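Local coordinates for protein CMP-sialic acid transporter 1 (Zea mays, PDB 6I1R) that probably carries CMP-sialic acid from the cytoplasm into the Golgi lumen and binds CMP in an outward-facing state, at residues Thr180-Leu191 and Ser251-Asn259. The protein carries 5 engineered substitutions. Numbering follows the deposited sequence.
Sequences TEYLMKKNNDSL and SWLMKYSDN
Where Glu181 and Met184 meet Met254 and Lys255, the C-terminal turns 180-186 and 251-256 of helices 160-186 and 234-256 cross at -59°, the axes of these segments 7.9 Å apart at closest approach. Met184 and Met254 fill the crossing, their flexible chains bent obliquely against each other, with Thr180 CG2 against Met254 CG. Glu181 reaches past it, CG anti to its backbone N (chi1 179°) and the chain extended, carrying OE1 to the start of helix 259-279. There OE1 takes two bent bonds: at 2.9 Å from Asn259 N, on the syn side but tilted from the carboxylate plane, and at 3.3 Å from Asn259 ND2 on the anti lone pair; ND2 also donates to Gly177 O. The acid thus grips the first residue of that helix, whose N-cap Asp258 bonds Val261 N through OD1. Both crossing helices belong to the all-helical transporter of the drug/metabolite transporter clan, and the side chain of Thr180 lies about 8 Å from bound CMP. Lys185 NZ bonds the helix carbonyl Lys255 O, and Lys255, bent at chi2 and chi4, turns its NZ back to the loop carbonyl Asp189 O at 3.0 Å, both from above the carbonyl plane; Lys255 NZ also meets Gln194 OE1 of helix 191-216. Leu191, starting that helix, is a knob among Ser251, Trp252, Lys255 and Tyr256, its branched end laying CD1 along aliphatic Lys255 and CD2 against Trp252 CD1 and the Tyr256 ring edge.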
loop_
_atom_site.group_PDB
_atom_site.type_symbol
_atom_site.label_atom_id
_atom_site.label_comp_id
_atom_site.label_asym_id
_atom_site.label_seq_id
_atom_site.Cartn_x
_atom_site.Cartn_y
_atom_site.Cartn_z
ATOM N N THR B 180 -30.364 -3.873 -0.693
ATOM C CA THR B 180 -30.198 -5.032 -1.573
ATOM C C THR B 180 -31.232 -6.102 -1.200
ATOM O O THR B 180 -31.967 -6.583 -2.064
ATOM C CB THR B 180 -28.759 -5.562 -1.523
ATOM O OG1 THR B 180 -27.888 -4.503 -1.923
ATOM C CG2 THR B 180 -28.535 -6.766 -2.414
ATOM N N GLU B 181 -31.297 -6.449 0.085
ATOM C CA GLU B 181 -32.269 -7.432 0.581
ATOM C C GLU B 181 -33.680 -7.031 0.135
ATOM O O GLU B 181 -34.454 -7.873 -0.329
ATOM C CB GLU B 181 -32.206 -7.542 2.106
ATOM C CG GLU B 181 -33.216 -8.520 2.684
ATOM C CD GLU B 181 -32.892 -9.049 4.070
ATOM O OE1 GLU B 181 -31.902 -8.582 4.669
ATOM O OE2 GLU B 181 -33.635 -9.925 4.553
ATOM N N TYR B 182 -34.001 -5.748 0.288
ATOM C CA TYR B 182 -35.288 -5.224 -0.159
ATOM C C TYR B 182 -35.508 -5.620 -1.626
ATOM O O TYR B 182 -36.537 -6.207 -1.953
ATOM C CB TYR B 182 -35.364 -3.709 0.061
ATOM C CG TYR B 182 -36.410 -2.996 -0.758
ATOM C CD1 TYR B 182 -37.761 -3.174 -0.506
ATOM C CD2 TYR B 182 -36.053 -2.135 -1.783
ATOM C CE1 TYR B 182 -38.730 -2.521 -1.253
ATOM C CE2 TYR B 182 -37.008 -1.473 -2.539
ATOM C CZ TYR B 182 -38.352 -1.668 -2.274
ATOM O OH TYR B 182 -39.300 -1.023 -3.013
ATOM N N LEU B 183 -34.525 -5.341 -2.482
ATOM C CA LEU B 183 -34.657 -5.590 -3.924
ATOM C C LEU B 183 -34.894 -7.083 -4.193
ATOM O O LEU B 183 -35.787 -7.428 -4.968
ATOM C CB LEU B 183 -33.406 -5.095 -4.659
ATOM C CG LEU B 183 -33.227 -3.579 -4.741
ATOM C CD1 LEU B 183 -31.993 -3.225 -5.557
ATOM C CD2 LEU B 183 -34.458 -2.904 -5.328
ATOM N N MET B 184 -34.110 -7.960 -3.570
ATOM C CA MET B 184 -34.242 -9.403 -3.819
ATOM C C MET B 184 -35.646 -9.867 -3.407
ATOM O O MET B 184 -36.304 -10.605 -4.143
ATOM C CB MET B 184 -33.209 -10.226 -3.039
ATOM C CG MET B 184 -31.781 -9.715 -3.127
ATOM S SD MET B 184 -31.276 -9.221 -4.791
ATOM C CE MET B 184 -30.891 -10.824 -5.492
ATOM N N LYS B 185 -36.096 -9.417 -2.236
ATOM C CA LYS B 185 -37.312 -9.947 -1.610
ATOM C C LYS B 185 -38.563 -9.204 -2.102
ATOM O O LYS B 185 -39.675 -9.682 -1.866
ATOM C CB LYS B 185 -37.209 -9.866 -0.083
ATOM C CG LYS B 185 -36.367 -10.957 0.566
ATOM C CD LYS B 185 -36.116 -10.728 2.041
ATOM C CE LYS B 185 -35.050 -11.637 2.612
ATOM N NZ LYS B 185 -35.570 -12.986 2.933
ATOM N N LYS B 186 -38.412 -8.062 -2.775
ATOM C CA LYS B 186 -39.585 -7.320 -3.261
ATOM C C LYS B 186 -40.147 -7.987 -4.525
ATOM O O LYS B 186 -41.255 -7.653 -4.948
ATOM C CB LYS B 186 -39.257 -5.845 -3.523
ATOM C CG LYS B 186 -38.578 -5.536 -4.854
ATOM C CD LYS B 186 -38.690 -4.086 -5.283
ATOM C CE LYS B 186 -40.122 -3.639 -5.493
ATOM N NZ LYS B 186 -40.251 -2.725 -6.653
ATOM N N ASN B 187 -39.385 -8.904 -5.129
ATOM C CA ASN B 187 -39.790 -9.586 -6.360
ATOM C C ASN B 187 -39.839 -11.101 -6.134
ATOM O O ASN B 187 -39.173 -11.644 -5.251
ATOM C CB ASN B 187 -38.835 -9.292 -7.522
ATOM C CG ASN B 187 -39.213 -8.074 -8.339
ATOM O OD1 ASN B 187 -40.141 -7.343 -7.997
ATOM N ND2 ASN B 187 -38.498 -7.849 -9.430
ATOM N N ASN B 188 -40.606 -11.766 -6.991
ATOM C CA ASN B 188 -40.663 -13.227 -7.041
ATOM C C ASN B 188 -39.735 -13.709 -8.168
ATOM O O ASN B 188 -39.907 -14.806 -8.703
ATOM C CB ASN B 188 -42.107 -13.728 -7.187
ATOM C CG ASN B 188 -43.087 -12.647 -7.599
ATOM O OD1 ASN B 188 -42.947 -12.038 -8.659
ATOM N ND2 ASN B 188 -44.082 -12.395 -6.764
ATOM N N ASP B 189 -38.716 -12.908 -8.479
ATOM C CA ASP B 189 -37.929 -13.064 -9.707
ATOM C C ASP B 189 -36.814 -14.093 -9.480
ATOM O O ASP B 189 -36.635 -14.600 -8.370
ATOM C CB ASP B 189 -37.360 -11.717 -10.171
ATOM C CG ASP B 189 -38.261 -10.949 -11.125
ATOM O OD1 ASP B 189 -39.489 -11.158 -11.078
ATOM O OD2 ASP B 189 -37.725 -10.138 -11.905
ATOM N N SER B 190 -36.079 -14.393 -10.548
ATOM C CA SER B 190 -34.959 -15.331 -10.500
ATOM C C SER B 190 -33.743 -14.663 -9.847
ATOM O O SER B 190 -33.418 -13.517 -10.153
ATOM C CB SER B 190 -34.619 -15.835 -11.880
ATOM O OG SER B 190 -33.591 -16.812 -11.825
ATOM N N LEU B 191 -33.068 -15.401 -8.969
ATOM C CA LEU B 191 -31.853 -14.917 -8.309
ATOM C C LEU B 191 -30.846 -14.441 -9.365
ATOM O O LEU B 191 -30.209 -13.399 -9.201
ATOM C CB LEU B 191 -31.263 -16.046 -7.455
ATOM C CG LEU B 191 -29.975 -15.710 -6.701
ATOM C CD1 LEU B 191 -30.187 -14.537 -5.754
ATOM C CD2 LEU B 191 -29.459 -16.920 -5.937
ATOM N N SER B 251 -25.587 -12.465 -2.125
ATOM C CA SER B 251 -26.829 -12.269 -2.875
ATOM C C SER B 251 -27.822 -13.386 -2.529
ATOM O O SER B 251 -28.992 -13.117 -2.253
ATOM C CB SER B 251 -26.573 -12.197 -4.362
ATOM O OG SER B 251 -27.565 -11.410 -5.008
ATOM N N TRP B 252 -27.345 -14.628 -2.524
ATOM C CA TRP B 252 -28.183 -15.763 -2.131
ATOM C C TRP B 252 -28.873 -15.450 -0.797
ATOM O O TRP B 252 -30.089 -15.620 -0.665
ATOM C CB TRP B 252 -27.360 -17.058 -2.056
ATOM C CG TRP B 252 -28.201 -18.297 -1.988
ATOM C CD1 TRP B 252 -28.541 -19.119 -3.022
ATOM C CD2 TRP B 252 -28.836 -18.844 -0.818
ATOM N NE1 TRP B 252 -29.335 -20.142 -2.578
ATOM C CE2 TRP B 252 -29.536 -19.998 -1.231
ATOM C CE3 TRP B 252 -28.883 -18.471 0.530
ATOM C CZ2 TRP B 252 -30.268 -20.780 -0.339
ATOM C CZ3 TRP B 252 -29.606 -19.245 1.411
ATOM C CH2 TRP B 252 -30.288 -20.384 0.980
ATOM N N LEU B 253 -28.092 -14.969 0.171
ATOM C CA LEU B 253 -28.591 -14.683 1.526
ATOM C C LEU B 253 -29.516 -13.459 1.509
ATOM O O LEU B 253 -30.452 -13.385 2.306
ATOM C CB LEU B 253 -27.408 -14.450 2.472
ATOM C CG LEU B 253 -26.587 -15.686 2.843
ATOM C CD1 LEU B 253 -25.378 -15.294 3.680
ATOM C CD2 LEU B 253 -27.432 -16.709 3.586
ATOM N N MET B 254 -29.248 -12.498 0.624
ATOM C CA MET B 254 -30.144 -11.349 0.454
ATOM C C MET B 254 -31.520 -11.841 -0.014
ATOM O O MET B 254 -32.537 -11.241 0.328
ATOM C CB MET B 254 -29.599 -10.339 -0.563
ATOM C CG MET B 254 -28.302 -9.662 -0.150
ATOM S SD MET B 254 -28.454 -8.652 1.343
ATOM C CE MET B 254 -28.012 -9.852 2.600
ATOM N N LYS B 255 -31.548 -12.934 -0.778
ATOM C CA LYS B 255 -32.803 -13.468 -1.307
ATOM C C LYS B 255 -33.433 -14.427 -0.287
ATOM O O LYS B 255 -34.527 -14.164 0.217
ATOM C CB LYS B 255 -32.572 -14.166 -2.654
ATOM C CG LYS B 255 -33.678 -13.953 -3.679
ATOM C CD LYS B 255 -33.958 -15.151 -4.564
ATOM C CE LYS B 255 -34.710 -14.814 -5.835
ATOM N NZ LYS B 255 -35.762 -13.792 -5.615
ATOM N N TYR B 256 -32.737 -15.518 0.026
ATOM C CA TYR B 256 -33.317 -16.623 0.799
ATOM C C TYR B 256 -32.941 -16.530 2.285
ATOM O O TYR B 256 -33.162 -17.485 3.032
ATOM C CB TYR B 256 -32.864 -17.960 0.207
ATOM C CG TYR B 256 -33.246 -18.143 -1.239
ATOM C CD1 TYR B 256 -32.422 -17.686 -2.254
ATOM C CD2 TYR B 256 -34.441 -18.747 -1.596
ATOM C CE1 TYR B 256 -32.764 -17.844 -3.586
ATOM C CE2 TYR B 256 -34.800 -18.908 -2.925
ATOM C CZ TYR B 256 -33.959 -18.454 -3.925
ATOM O OH TYR B 256 -34.300 -18.602 -5.238
ATOM N N SER B 257 -32.385 -15.405 2.729
ATOM C CA SER B 257 -32.055 -15.256 4.144
ATOM C C SER B 257 -32.216 -13.788 4.556
ATOM O O SER B 257 -33.181 -13.153 4.151
ATOM C CB SER B 257 -30.678 -15.789 4.428
ATOM O OG SER B 257 -30.485 -15.939 5.825
ATOM N N ASP B 258 -31.298 -13.262 5.367
ATOM C CA ASP B 258 -31.372 -11.868 5.795
ATOM C C ASP B 258 -29.966 -11.337 6.099
ATOM O O ASP B 258 -29.013 -12.105 6.223
ATOM C CB ASP B 258 -32.287 -11.710 7.012
ATOM C CG ASP B 258 -31.975 -12.662 8.152
ATOM O OD1 ASP B 258 -30.790 -12.760 8.527
ATOM O OD2 ASP B 258 -32.925 -13.295 8.659
ATOM N N ASN B 259 -29.887 -10.014 6.244
ATOM C CA ASN B 259 -28.637 -9.284 6.501
ATOM C C ASN B 259 -27.992 -9.723 7.819
ATOM O O ASN B 259 -26.769 -9.668 7.953
ATOM C CB ASN B 259 -28.859 -7.768 6.557
ATOM C CG ASN B 259 -28.354 -7.053 5.324
ATOM O OD1 ASN B 259 -27.149 -6.901 5.140
ATOM N ND2 ASN B 259 -29.271 -6.602 4.483
#